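Local atomic coordinates of 49 protein (Murid herpesvirus 4, PDB entry 6A4V), a protein that interacts with host poly(ADP-ribose) polymerase 1 and facilitates virus replication, probably through that interaction. Residues B[52-57]-B[62-67]; B[73-78]-B[244-249]; B[248-253]-B[296-301]; B[252-257]-B[280-285]. All blocks are in the same frame, centred on the assembly; numbering follows the deposited sequence.

Contact 1 of 4, residues B[52-57]-B[62-67]; sequences CVIDTR and VSACLC
Ile54 leans on Ala64 and Cys67 where helices 44-57 and 61-85 turn back on each other as a helical hairpin. The short segments run antiparallel, their axes 9.0 Å apart and at 154°, and the nearest CA atoms are those of Asp55 and Ala64, at 5.8 Å. From Ile54 CB, which is directed at the second helix, the branched methyl CG2 makes the main touch. With CG2 anti to the backbone N, this methyl settles on the backbone of the partner helix, 3.8 Å from Ala64 O. It also lies 4.0 Å from the Ala64 CB methyl, and Cys67 CB, one turn farther along, is also 4.0 Å from Ile54 CG2. The other branch leaves CB through CG1 beside the backbone N, and its tip CD1 passes 4.2 Å from Cys67 CB. The contact is therefore an apolar one, with a methyl set between residues one helical turn apart. The surface between the segments is modest, 158 Å². Helices 295-312 and 238-262 pack against other residues of 62-67, and Cys67 also touches Gln309. At the exposed margin, Asp55 bends its carboxylate inward until OD1 stands 3.9 Å from Ala64 CB.

Contact 2 of 4, residues B[73-78]-B[244-249]; sequences CKICQT and VAFNAL
Phe246 and Asn247 meet Ile75 and Cys76 where helices 61-85 and 238-262 pack antiparallel in an all-helical bundle. The evidence is an axis separation of 9.6 Å and an angle of 148° between the short segments, with the CA atoms of Cys76 and Asn247 closest, 6.3 Å apart. In sequence order, the second segment first reaches its partner at Phe246. Its CB bond points at helix 61-85, and CG lies anti to the carbonyl carbon, which stands the ring beside Ile75. The methyl Ile75 CG2 sits over one ring face, 4.2 Å above the plane and displaced toward the rim, with Phe246 CG its nearest atom at 4.3 Å; this is an apolar methyl-over-ring packing. The same residue meets Cys76 through its backbone and CB: Cys76 SG is 3.5 Å from Phe246 O and 4.1 Å from Phe246 CB. Beyond the segments, Leu44 and Val47 of helix 44-57, Leu72 and Leu79 of helix 61-85, and Pro42 of a loop also touch the ring.

Asn247 follows, starting alongside the partner helix but bending its amide toward it. The amide is buried yet has polar partners at both ends: ND2 bonds to Leu243 O, one turn back, and OD1 accepts from Asn293 ND2. These bonds fix which way the amide is turned against the cysteine. Cys76 itself also leans on Phe298 of helix 295-312, while its sulfur rests 3.9 Å from Asn247 OD1.

Contact 3 of 4, residues B[248-253]-B[296-301]; sequences ALFKNH and LVFDEI
Phe250 of helix 238-262 and Ile301 of helix 295-312 reach for each other from opposite directions and form the closest touch between the two segments. Ile301 CG2 arrives at the edge of the Phe250 ring, in its plane, 3.7 Å from CZ. The second branch of the isoleucine adds to the same corner, with Ile301 CD1 4.0 Å from Phe250 CE2. Phe298 CE1 comes obliquely to 4.5 Å from Phe250 CE2, a lighter touch.

The reach of the phenylalanine explains how such distant backbones can touch, since the nearest pair of CA atoms, Phe250 and Phe298, is 11.2 Å apart. Phe250 CG lies anti to the backbone N (chi1 172°), which extends the ring from its own helix across the gap. Ile301 answers with CG2 anti to its own backbone N.

This is core packing of a helical bundle, in which the Phe250 ring bridges helices 238-262 and 295-312 and also touches two more: Leu69 and Leu72 of helix 61-85, and Leu286 and Leu289 of helix 274-289. Phe298, for its part, touches Gln77. Farther out, the residues between Phe298 and Ile301 serve another surface: Asp299 and Glu300 form salt bridges with Lys196 and Arg99, respectively, of the second subunit.

Chemically, the contact is carbon against carbon, burying 110 Å² in all. It therefore rests on apolar packing of shape against shape, while the carboxylates of Asp299 and Glu300 pair with the second subunit, Asp299 also weakly with Gln77 NE2 of its own chain.

Contact 4 of 4, residues B[252-257]-B[280-285]; sequences NHVKEL and SNLNHL
Val254 and Leu257 both pack on Leu282, an apolar contact that joins the sequence-adjacent helices 238-262 and 274-289 of the helical bundle. Val254 and Leu282 extend toward each other tip to tip, with Val254 CG1 4.0 Å from Leu282 CG and 4.1 Å from Leu282 CD2. CG1 of Val254 and CG of Leu282 both lie anti to the backbone N, the placement that brings them together across the gap. Leu257, one turn beyond Val254, crosses the side chain of Leu282 at about a right angle, and the two methyls Leu257 CD2 and Leu282 CD2 are 4.1 Å apart. Leu282 CD2 thus serves both partners, sitting between residues separated by one helical turn. The CA atoms of Val254 and Asn283 are the nearest, at 7.6 Å.

The polar interaction lies within one helix. His253 ND1 donates to Glu256 OE2 at 2.7 Å, a short but bent bond whose N-H...O angle is 135°. The carboxylate oxygen stands 21° out of the imidazole plane and is met nearly along its C-O axis.

Among the neighbouring helices, helix 61-85 covers Val254 with Leu69 and Leu257 with Val62 and Cys65. Helix 295-312 meets Leu282 through Cys304 and Leu305, and Asn281, His284 and Leu285 of helix 274-289 pack on Arg99 and Thr102 of the second subunit.

Overall arrangement
From the N terminus, contact 1 closes first, a tight hairpin that joins helix 44-57 to helix 61-85 across a three-residue link. Contact 2 then leaves the same helix 61-85 and closes by far the longest loop, bringing it beside helix 238-262. Contacts 3 and 4 both start from that helix and share Asn252 and His253. Contact 4 returns sooner, to helix 274-289, its 257-to-280 loop lying within the 253-to-296 span of contact 3, which ends on helix 295-312. Contacts 2 and 3 share Ala248 and Leu249, their centres about 7 Å apart; the centres of contacts 1 and 2, which both use helix 61-85, are about 17 Å apart. Together the four tie five helices into one bundle.

Contact 1 of 4, residues B[52-57]-B[62-67]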
loop_
_atom_site.group_PDB
_atom_site.type_symbol
_atom_site.label_atom_id
_atom_site.label_comp_id
_atom_site.label_asym_id
_atom_site.label_seq_id
_atom_site.Cartn_x
_atom_site.Cartn_y
_atom_site.Cartn_z
ATOM N N CYS B 52 21.805 -0.890 15.261
ATOM C CA CYS B 52 22.828 -1.492 16.077
ATOM C C CYS B 52 22.938 -2.992 15.780
ATOM O O CYS B 52 24.040 -3.516 15.784
ATOM C CB CYS B 52 22.552 -1.225 17.554
ATOM S SG CYS B 52 22.697 0.536 17.989
ATOM N N VAL B 53 21.809 -3.660 15.520
ATOM C CA VAL B 53 21.826 -5.061 15.101
ATOM C C VAL B 53 22.615 -5.133 13.790
ATOM O O VAL B 53 23.649 -5.784 13.730
ATOM C CB VAL B 53 20.404 -5.650 14.961
ATOM C CG1 VAL B 53 20.369 -6.982 14.220
ATOM C CG2 VAL B 53 19.724 -5.785 16.317
ATOM N N ILE B 54 22.122 -4.410 12.776
ATOM C CA ILE B 54 22.731 -4.310 11.451
ATOM C C ILE B 54 24.232 -3.998 11.577
ATOM O O ILE B 54 25.054 -4.612 10.911
ATOM C CB ILE B 54 22.017 -3.229 10.607
ATOM C CG1 ILE B 54 20.612 -3.653 10.164
ATOM C CG2 ILE B 54 22.870 -2.835 9.408
ATOM C CD1 ILE B 54 19.692 -2.491 9.816
ATOM N N ASP B 55 24.560 -3.014 12.414
ATOM C CA ASP B 55 25.883 -2.431 12.513
ATOM C C ASP B 55 26.869 -3.526 12.952
ATOM O O ASP B 55 27.990 -3.632 12.416
ATOM C CB ASP B 55 25.848 -1.223 13.458
ATOM C CG ASP B 55 25.954 0.156 12.807
ATOM O OD1 ASP B 55 26.055 0.229 11.556
ATOM O OD2 ASP B 55 25.977 1.156 13.574
ATOM N N THR B 56 26.444 -4.374 13.898
ATOM C CA THR B 56 27.319 -5.439 14.390
ATOM C C THR B 56 27.298 -6.602 13.368
ATOM O O THR B 56 28.343 -7.118 13.020
ATOM C CB THR B 56 27.049 -5.746 15.880
ATOM O OG1 THR B 56 25.846 -6.511 16.029
ATOM C CG2 THR B 56 27.000 -4.497 16.752
ATOM N N ARG B 57 26.141 -6.971 12.816
ATOM C CA ARG B 57 26.069 -8.026 11.762
ATOM C C ARG B 57 26.882 -7.696 10.489
ATOM O O ARG B 57 27.451 -8.609 9.883
ATOM C CB ARG B 57 24.624 -8.295 11.319
ATOM C CG ARG B 57 23.955 -9.443 12.058
ATOM C CD ARG B 57 22.613 -9.856 11.476
ATOM N NE ARG B 57 21.773 -10.460 12.508
ATOM C CZ ARG B 57 20.464 -10.664 12.406
ATOM N NH1 ARG B 57 19.864 -10.570 11.228
ATOM N NH2 ARG B 57 19.758 -10.966 13.482
ATOM N N VAL B 62 29.595 0.298 4.265
ATOM C CA VAL B 62 28.708 0.619 3.125
ATOM C C VAL B 62 27.460 -0.272 3.196
ATOM O O VAL B 62 26.314 0.237 3.262
ATOM C CB VAL B 62 29.398 0.531 1.749
ATOM C CG1 VAL B 62 28.427 0.907 0.636
ATOM C CG2 VAL B 62 30.593 1.457 1.644
ATOM N N SER B 63 27.693 -1.591 3.227
ATOM C CA SER B 63 26.689 -2.604 3.418
ATOM C C SER B 63 25.708 -2.242 4.533
ATOM O O SER B 63 24.528 -2.360 4.367
ATOM C CB SER B 63 27.317 -3.889 3.726
ATOM O OG SER B 63 28.098 -4.336 2.633
ATOM N N ALA B 64 26.223 -1.815 5.672
ATOM C CA ALA B 64 25.364 -1.501 6.786
ATOM C C ALA B 64 24.479 -0.297 6.428
ATOM O O ALA B 64 23.257 -0.326 6.557
ATOM C CB ALA B 64 26.228 -1.264 8.001
ATOM N N CYS B 65 25.084 0.718 5.826
ATOM C CA CYS B 65 24.357 1.963 5.509
ATOM C C CYS B 65 23.175 1.620 4.595
ATOM O O CYS B 65 22.035 2.086 4.788
ATOM C CB CYS B 65 25.324 2.993 4.952
ATOM S SG CYS B 65 24.592 4.652 4.899
ATOM N N LEU B 66 23.407 0.695 3.661
ATOM C CA LEU B 66 22.440 0.396 2.693
ATOM C C LEU B 66 21.259 -0.354 3.307
ATOM O O LEU B 66 20.123 0.019 3.024
ATOM C CB LEU B 66 23.072 -0.415 1.581
ATOM C CG LEU B 66 23.871 0.454 0.637
ATOM C CD1 LEU B 66 24.590 -0.446 -0.349
ATOM C CD2 LEU B 66 22.938 1.428 -0.073
ATOM N N CYS B 67 21.535 -1.369 4.138
ATOM C CA CYS B 67 20.455 -2.031 4.881
ATOM C C CYS B 67 19.654 -0.923 5.589
ATOM O O CYS B 67 18.481 -0.870 5.495
ATOM C CB CYS B 67 21.027 -3.066 5.853
ATOM S SG CYS B 67 22.001 -4.379 5.048
#

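Contact 2 of 4, residues B[73-78]-B[244-249]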
loop_
_atom_site.group_PDB
_atom_site.type_symbol
_atom_site.label_atom_id
_atom_site.label_comp_id
_atom_site.label_asym_id
_atom_site.label_seq_id
_atom_site.Cartn_x
_atom_site.Cartn_y
_atom_site.Cartn_z
ATOM N N CYS B 73 13.650 3.329 3.844
ATOM C CA CYS B 73 12.779 3.527 2.667
ATOM C C CYS B 73 11.377 2.886 2.820
ATOM O O CYS B 73 10.283 3.477 2.439
ATOM C CB CYS B 73 13.438 2.871 1.466
ATOM S SG CYS B 73 12.716 3.576 -0.006
ATOM N N LYS B 74 11.340 1.628 3.275
ATOM C CA LYS B 74 10.058 0.967 3.532
ATOM C C LYS B 74 9.279 1.821 4.527
ATOM O O LYS B 74 8.105 2.226 4.277
ATOM C CB LYS B 74 10.304 -0.434 4.047
ATOM C CG LYS B 74 10.595 -1.411 2.909
ATOM C CD LYS B 74 11.769 -2.341 3.179
ATOM C CE LYS B 74 12.164 -3.153 1.955
ATOM N NZ LYS B 74 13.567 -3.630 2.016
ATOM N N ILE B 75 9.941 2.128 5.635
ATOM C CA ILE B 75 9.230 2.758 6.729
ATOM C C ILE B 75 8.635 4.060 6.239
ATOM O O ILE B 75 7.459 4.288 6.368
ATOM C CB ILE B 75 10.094 2.976 7.967
ATOM C CG1 ILE B 75 10.315 1.644 8.665
ATOM C CG2 ILE B 75 9.394 4.005 8.874
ATOM C CD1 ILE B 75 11.311 1.714 9.830
ATOM N N CYS B 76 9.432 4.892 5.597
ATOM C CA CYS B 76 8.880 6.211 5.106
ATOM C C CYS B 76 7.700 6.043 4.133
ATOM O O CYS B 76 6.722 6.794 4.156
ATOM C CB CYS B 76 10.002 7.004 4.435
ATOM S SG CYS B 76 11.233 7.624 5.604
ATOM N N GLN B 77 7.828 5.079 3.230
ATOM C CA GLN B 77 6.860 4.751 2.277
ATOM C C GLN B 77 5.577 4.319 2.980
ATOM O O GLN B 77 4.456 4.800 2.645
ATOM C CB GLN B 77 7.336 3.611 1.374
ATOM C CG GLN B 77 6.293 3.227 0.322
ATOM C CD GLN B 77 6.776 2.216 -0.693
ATOM O OE1 GLN B 77 7.376 1.186 -0.364
ATOM N NE2 GLN B 77 6.315 2.394 -1.927
ATOM N N THR B 78 5.707 3.379 3.900
ATOM C CA THR B 78 4.498 2.989 4.648
ATOM C C THR B 78 3.927 4.230 5.341
ATOM O O THR B 78 2.732 4.443 5.294
ATOM C CB THR B 78 4.824 1.921 5.696
ATOM O OG1 THR B 78 5.370 0.894 4.913
ATOM C CG2 THR B 78 3.681 1.375 6.497
ATOM N N VAL B 244 8.224 13.064 9.450
ATOM C CA VAL B 244 9.320 14.066 9.319
ATOM C C VAL B 244 10.645 13.524 9.865
ATOM O O VAL B 244 11.672 13.592 9.188
ATOM C CB VAL B 244 8.928 15.397 9.969
ATOM C CG1 VAL B 244 10.115 16.294 10.015
ATOM C CG2 VAL B 244 7.768 16.041 9.195
ATOM N N ALA B 245 10.651 13.030 11.109
ATOM C CA ALA B 245 11.883 12.469 11.694
ATOM C C ALA B 245 12.418 11.411 10.760
ATOM O O ALA B 245 13.594 11.390 10.402
ATOM C CB ALA B 245 11.637 11.842 13.054
ATOM N N PHE B 246 11.557 10.482 10.359
ATOM C CA PHE B 246 12.104 9.332 9.631
ATOM C C PHE B 246 12.590 9.751 8.227
ATOM O O PHE B 246 13.606 9.187 7.675
ATOM C CB PHE B 246 11.069 8.226 9.646
ATOM C CG PHE B 246 11.069 7.383 10.888
ATOM C CD1 PHE B 246 12.116 6.515 11.131
ATOM C CD2 PHE B 246 9.965 7.364 11.718
ATOM C CE1 PHE B 246 12.113 5.717 12.252
ATOM C CE2 PHE B 246 9.949 6.556 12.833
ATOM C CZ PHE B 246 11.018 5.724 13.095
ATOM N N ASN B 247 11.936 10.779 7.663
ATOM C CA ASN B 247 12.358 11.361 6.370
ATOM C C ASN B 247 13.752 12.000 6.519
ATOM O O ASN B 247 14.631 11.816 5.687
ATOM C CB ASN B 247 11.285 12.263 5.710
ATOM C CG ASN B 247 10.225 11.478 4.946
ATOM O OD1 ASN B 247 10.433 11.043 3.827
ATOM N ND2 ASN B 247 9.118 11.175 5.589
ATOM N N ALA B 248 13.954 12.839 7.519
ATOM C CA ALA B 248 15.333 13.374 7.919
ATOM C C ALA B 248 16.352 12.237 8.041
ATOM O O ALA B 248 17.420 12.126 7.382
ATOM C CB ALA B 248 15.136 14.018 9.241
ATOM N N LEU B 249 15.940 11.262 8.816
ATOM C CA LEU B 249 16.819 10.235 9.183
ATOM C C LEU B 249 17.195 9.508 7.905
ATOM O O LEU B 249 18.300 9.152 7.786
ATOM C CB LEU B 249 16.133 9.381 10.240
ATOM C CG LEU B 249 16.990 8.485 11.132
ATOM C CD1 LEU B 249 18.103 9.248 11.828
ATOM C CD2 LEU B 249 16.098 7.769 12.164
#

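Contact 3 of 4, residues B[248-253]-B[296-301]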
loop_
_atom_site.group_PDB
_atom_site.type_symbol
_atom_site.label_atom_id
_atom_site.label_comp_id
_atom_site.label_asym_id
_atom_site.label_seq_id
_atom_site.Cartn_x
_atom_site.Cartn_y
_atom_site.Cartn_z
ATOM N N ALA B 248 13.954 12.839 7.519
ATOM C CA ALA B 248 15.333 13.374 7.919
ATOM C C ALA B 248 16.352 12.237 8.041
ATOM O O ALA B 248 17.420 12.126 7.382
ATOM C CB ALA B 248 15.136 14.018 9.241
ATOM N N LEU B 249 15.940 11.262 8.816
ATOM C CA LEU B 249 16.819 10.235 9.183
ATOM C C LEU B 249 17.195 9.508 7.905
ATOM O O LEU B 249 18.300 9.152 7.786
ATOM C CB LEU B 249 16.133 9.381 10.240
ATOM C CG LEU B 249 16.990 8.485 11.132
ATOM C CD1 LEU B 249 18.103 9.248 11.828
ATOM C CD2 LEU B 249 16.098 7.769 12.164
ATOM N N PHE B 250 16.283 9.395 6.919
ATOM C CA PHE B 250 16.585 8.698 5.638
ATOM C C PHE B 250 17.447 9.610 4.758
ATOM O O PHE B 250 18.460 9.196 4.132
ATOM C CB PHE B 250 15.264 8.236 5.028
ATOM C CG PHE B 250 15.320 7.674 3.638
ATOM C CD1 PHE B 250 16.103 6.579 3.358
ATOM C CD2 PHE B 250 14.495 8.176 2.635
ATOM C CE1 PHE B 250 16.222 6.107 2.067
ATOM C CE2 PHE B 250 14.515 7.625 1.360
ATOM C CZ PHE B 250 15.426 6.614 1.069
ATOM N N LYS B 251 16.998 10.842 4.579
ATOM C CA LYS B 251 17.819 11.762 3.714
ATOM C C LYS B 251 19.286 11.899 4.193
ATOM O O LYS B 251 20.204 12.004 3.434
ATOM C CB LYS B 251 17.185 13.146 3.777
ATOM C CG LYS B 251 17.787 14.182 2.849
ATOM C CD LYS B 251 17.776 15.578 3.476
ATOM C CE LYS B 251 16.474 15.976 4.140
ATOM N NZ LYS B 251 16.582 17.383 4.607
ATOM N N ASN B 252 19.483 12.058 5.508
ATOM C CA ASN B 252 20.798 12.247 6.090
ATOM C C ASN B 252 21.636 10.957 6.013
ATOM O O ASN B 252 22.919 11.021 5.892
ATOM C CB ASN B 252 20.678 12.813 7.503
ATOM C CG ASN B 252 20.182 14.234 7.493
ATOM O OD1 ASN B 252 20.763 15.084 6.792
ATOM N ND2 ASN B 252 19.187 14.539 8.338
ATOM N N HIS B 253 21.007 9.789 6.037
ATOM C CA HIS B 253 21.833 8.590 5.934
ATOM C C HIS B 253 22.191 8.397 4.486
ATOM O O HIS B 253 23.239 7.824 4.250
ATOM C CB HIS B 253 21.232 7.317 6.485
ATOM C CG HIS B 253 21.394 7.114 7.947
ATOM N ND1 HIS B 253 22.554 6.585 8.497
ATOM C CD2 HIS B 253 20.498 7.258 8.956
ATOM C CE1 HIS B 253 22.359 6.452 9.796
ATOM N NE2 HIS B 253 21.115 6.895 10.113
ATOM N N LEU B 296 5.597 6.267 -5.668
ATOM C CA LEU B 296 6.398 5.859 -6.865
ATOM C C LEU B 296 7.884 6.097 -6.614
ATOM O O LEU B 296 8.753 5.206 -6.972
ATOM C CB LEU B 296 5.912 6.601 -8.123
ATOM C CG LEU B 296 4.456 6.381 -8.498
ATOM C CD1 LEU B 296 4.129 7.201 -9.749
ATOM C CD2 LEU B 296 4.190 4.896 -8.767
ATOM N N VAL B 297 8.217 7.219 -5.938
ATOM C CA VAL B 297 9.631 7.555 -5.671
ATOM C C VAL B 297 10.239 6.516 -4.746
ATOM O O VAL B 297 11.400 5.992 -4.947
ATOM C CB VAL B 297 9.844 8.994 -5.168
ATOM C CG1 VAL B 297 11.294 9.268 -4.891
ATOM C CG2 VAL B 297 9.334 10.079 -6.088
ATOM N N PHE B 298 9.564 6.228 -3.659
ATOM C CA PHE B 298 10.090 5.173 -2.741
ATOM C C PHE B 298 10.340 3.888 -3.508
ATOM O O PHE B 298 11.427 3.298 -3.323
ATOM C CB PHE B 298 9.161 4.886 -1.571
ATOM C CG PHE B 298 9.067 6.047 -0.632
ATOM C CD1 PHE B 298 10.126 6.336 0.226
ATOM C CD2 PHE B 298 8.023 6.962 -0.754
ATOM C CE1 PHE B 298 10.046 7.417 1.089
ATOM C CE2 PHE B 298 7.973 8.065 0.077
ATOM C CZ PHE B 298 8.940 8.235 1.041
ATOM N N ASP B 299 9.435 3.547 -4.435
ATOM C CA ASP B 299 9.615 2.327 -5.194
ATOM C C ASP B 299 10.896 2.391 -6.022
ATOM O O ASP B 299 11.637 1.434 -6.132
ATOM C CB ASP B 299 8.413 2.019 -6.098
ATOM C CG ASP B 299 7.177 1.437 -5.398
ATOM O OD1 ASP B 299 7.379 0.594 -4.506
ATOM O OD2 ASP B 299 5.996 1.790 -5.816
ATOM N N GLU B 300 11.098 3.497 -6.738
ATOM C CA GLU B 300 12.380 3.662 -7.496
ATOM C C GLU B 300 13.616 3.612 -6.593
ATOM O O GLU B 300 14.603 2.957 -6.893
ATOM C CB GLU B 300 12.358 4.945 -8.311
ATOM C CG GLU B 300 13.112 4.742 -9.592
ATOM C CD GLU B 300 13.191 6.000 -10.396
ATOM O OE1 GLU B 300 12.082 6.711 -10.531
ATOM O OE2 GLU B 300 14.349 6.263 -10.812
ATOM N N ILE B 301 13.554 4.267 -5.442
ATOM C CA ILE B 301 14.692 4.221 -4.535
ATOM C C ILE B 301 15.016 2.787 -4.114
ATOM O O ILE B 301 16.155 2.437 -4.055
ATOM C CB ILE B 301 14.438 5.122 -3.325
ATOM C CG1 ILE B 301 14.471 6.594 -3.691
ATOM C CG2 ILE B 301 15.401 4.826 -2.223
ATOM C CD1 ILE B 301 13.814 7.448 -2.623
#

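Contact 4 of 4, residues B[252-257]-B[280-285]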
loop_
_atom_site.group_PDB
_atom_site.type_symbol
_atom_site.label_atom_id
_atom_site.label_comp_id
_atom_site.label_asym_id
_atom_site.label_seq_id
_atom_site.Cartn_x
_atom_site.Cartn_y
_atom_site.Cartn_z
ATOM N N ASN B 252 19.483 12.058 5.508
ATOM C CA ASN B 252 20.798 12.247 6.090
ATOM C C ASN B 252 21.636 10.957 6.013
ATOM O O ASN B 252 22.919 11.021 5.892
ATOM C CB ASN B 252 20.678 12.813 7.503
ATOM C CG ASN B 252 20.182 14.234 7.493
ATOM O OD1 ASN B 252 20.763 15.084 6.792
ATOM N ND2 ASN B 252 19.187 14.539 8.338
ATOM N N HIS B 253 21.007 9.789 6.037
ATOM C CA HIS B 253 21.833 8.590 5.934
ATOM C C HIS B 253 22.191 8.397 4.486
ATOM O O HIS B 253 23.239 7.824 4.250
ATOM C CB HIS B 253 21.232 7.317 6.485
ATOM C CG HIS B 253 21.394 7.114 7.947
ATOM N ND1 HIS B 253 22.554 6.585 8.497
ATOM C CD2 HIS B 253 20.498 7.258 8.956
ATOM C CE1 HIS B 253 22.359 6.452 9.796
ATOM N NE2 HIS B 253 21.115 6.895 10.113
ATOM N N VAL B 254 21.373 8.900 3.533
ATOM C CA VAL B 254 21.876 8.907 2.146
ATOM C C VAL B 254 23.158 9.767 2.079
ATOM O O VAL B 254 24.152 9.383 1.447
ATOM C CB VAL B 254 20.756 9.297 1.142
ATOM C CG1 VAL B 254 21.301 9.507 -0.268
ATOM C CG2 VAL B 254 19.686 8.173 1.079
ATOM N N LYS B 255 23.189 10.928 2.765
ATOM C CA LYS B 255 24.434 11.754 2.674
ATOM C C LYS B 255 25.637 11.052 3.313
ATOM O O LYS B 255 26.685 11.137 2.747
ATOM C CB LYS B 255 24.220 13.158 3.214
ATOM C CG LYS B 255 23.726 14.066 2.087
ATOM C CD LYS B 255 22.763 15.075 2.538
ATOM C CE LYS B 255 21.977 15.712 1.413
ATOM N NZ LYS B 255 20.766 16.369 1.978
ATOM N N GLU B 256 25.414 10.345 4.433
ATOM C CA GLU B 256 26.375 9.571 5.059
ATOM C C GLU B 256 26.910 8.537 4.073
ATOM O O GLU B 256 28.107 8.407 3.962
ATOM C CB GLU B 256 25.820 8.859 6.292
ATOM C CG GLU B 256 26.773 7.819 6.814
ATOM C CD GLU B 256 26.411 7.034 8.058
ATOM O OE1 GLU B 256 27.347 6.744 8.791
ATOM O OE2 GLU B 256 25.235 6.645 8.256
ATOM N N LEU B 257 26.019 7.762 3.425
ATOM C CA LEU B 257 26.459 6.743 2.500
ATOM C C LEU B 257 27.351 7.361 1.418
ATOM O O LEU B 257 28.285 6.717 1.004
ATOM C CB LEU B 257 25.255 6.068 1.841
ATOM C CG LEU B 257 25.593 5.137 0.660
ATOM C CD1 LEU B 257 25.953 3.760 1.153
ATOM C CD2 LEU B 257 24.447 5.017 -0.297
ATOM N N SER B 280 24.557 8.689 -8.011
ATOM C CA SER B 280 24.137 9.974 -8.497
ATOM C C SER B 280 22.615 9.958 -8.668
ATOM O O SER B 280 21.899 10.905 -8.297
ATOM C CB SER B 280 24.838 10.333 -9.787
ATOM O OG SER B 280 24.405 11.617 -10.216
ATOM N N ASN B 281 22.148 8.826 -9.165
ATOM C CA ASN B 281 20.735 8.536 -9.340
ATOM C C ASN B 281 20.017 8.619 -7.980
ATOM O O ASN B 281 18.993 9.308 -7.849
ATOM C CB ASN B 281 20.623 7.155 -9.970
ATOM C CG ASN B 281 19.288 6.877 -10.616
ATOM O OD1 ASN B 281 18.706 7.753 -11.265
ATOM N ND2 ASN B 281 18.801 5.659 -10.403
ATOM N N LEU B 282 20.575 7.911 -6.993
ATOM C CA LEU B 282 20.045 7.860 -5.640
ATOM C C LEU B 282 19.883 9.272 -5.114
ATOM O O LEU B 282 18.912 9.608 -4.443
ATOM C CB LEU B 282 20.957 7.062 -4.689
ATOM C CG LEU B 282 20.381 7.003 -3.260
ATOM C CD1 LEU B 282 18.882 6.693 -3.345
ATOM C CD2 LEU B 282 21.071 5.957 -2.392
ATOM N N ASN B 283 20.873 10.112 -5.423
ATOM C CA ASN B 283 20.889 11.482 -4.887
ATOM C C ASN B 283 19.751 12.299 -5.502
ATOM O O ASN B 283 18.991 12.940 -4.773
ATOM C CB ASN B 283 22.286 12.095 -5.042
ATOM C CG ASN B 283 22.251 13.592 -4.854
ATOM O OD1 ASN B 283 22.020 14.067 -3.736
ATOM N ND2 ASN B 283 22.308 14.300 -5.977
ATOM N N HIS B 284 19.581 12.201 -6.842
ATOM C CA HIS B 284 18.469 12.869 -7.597
ATOM C C HIS B 284 17.097 12.463 -7.061
ATOM O O HIS B 284 16.180 13.286 -6.944
ATOM C CB HIS B 284 18.532 12.476 -9.098
ATOM C CG HIS B 284 19.657 13.080 -9.864
ATOM N ND1 HIS B 284 20.446 12.325 -10.734
ATOM C CD2 HIS B 284 20.114 14.352 -9.932
ATOM C CE1 HIS B 284 21.344 13.100 -11.307
ATOM N NE2 HIS B 284 21.167 14.354 -10.825
ATOM N N LEU B 285 16.956 11.169 -6.745
ATOM C CA LEU B 285 15.732 10.686 -6.207
ATOM C C LEU B 285 15.412 11.335 -4.853
ATOM O O LEU B 285 14.204 11.772 -4.637
ATOM C CB LEU B 285 15.818 9.152 -6.126
ATOM C CG LEU B 285 15.512 8.466 -7.468
ATOM C CD1 LEU B 285 15.900 7.020 -7.447
ATOM C CD2 LEU B 285 14.073 8.646 -7.853
#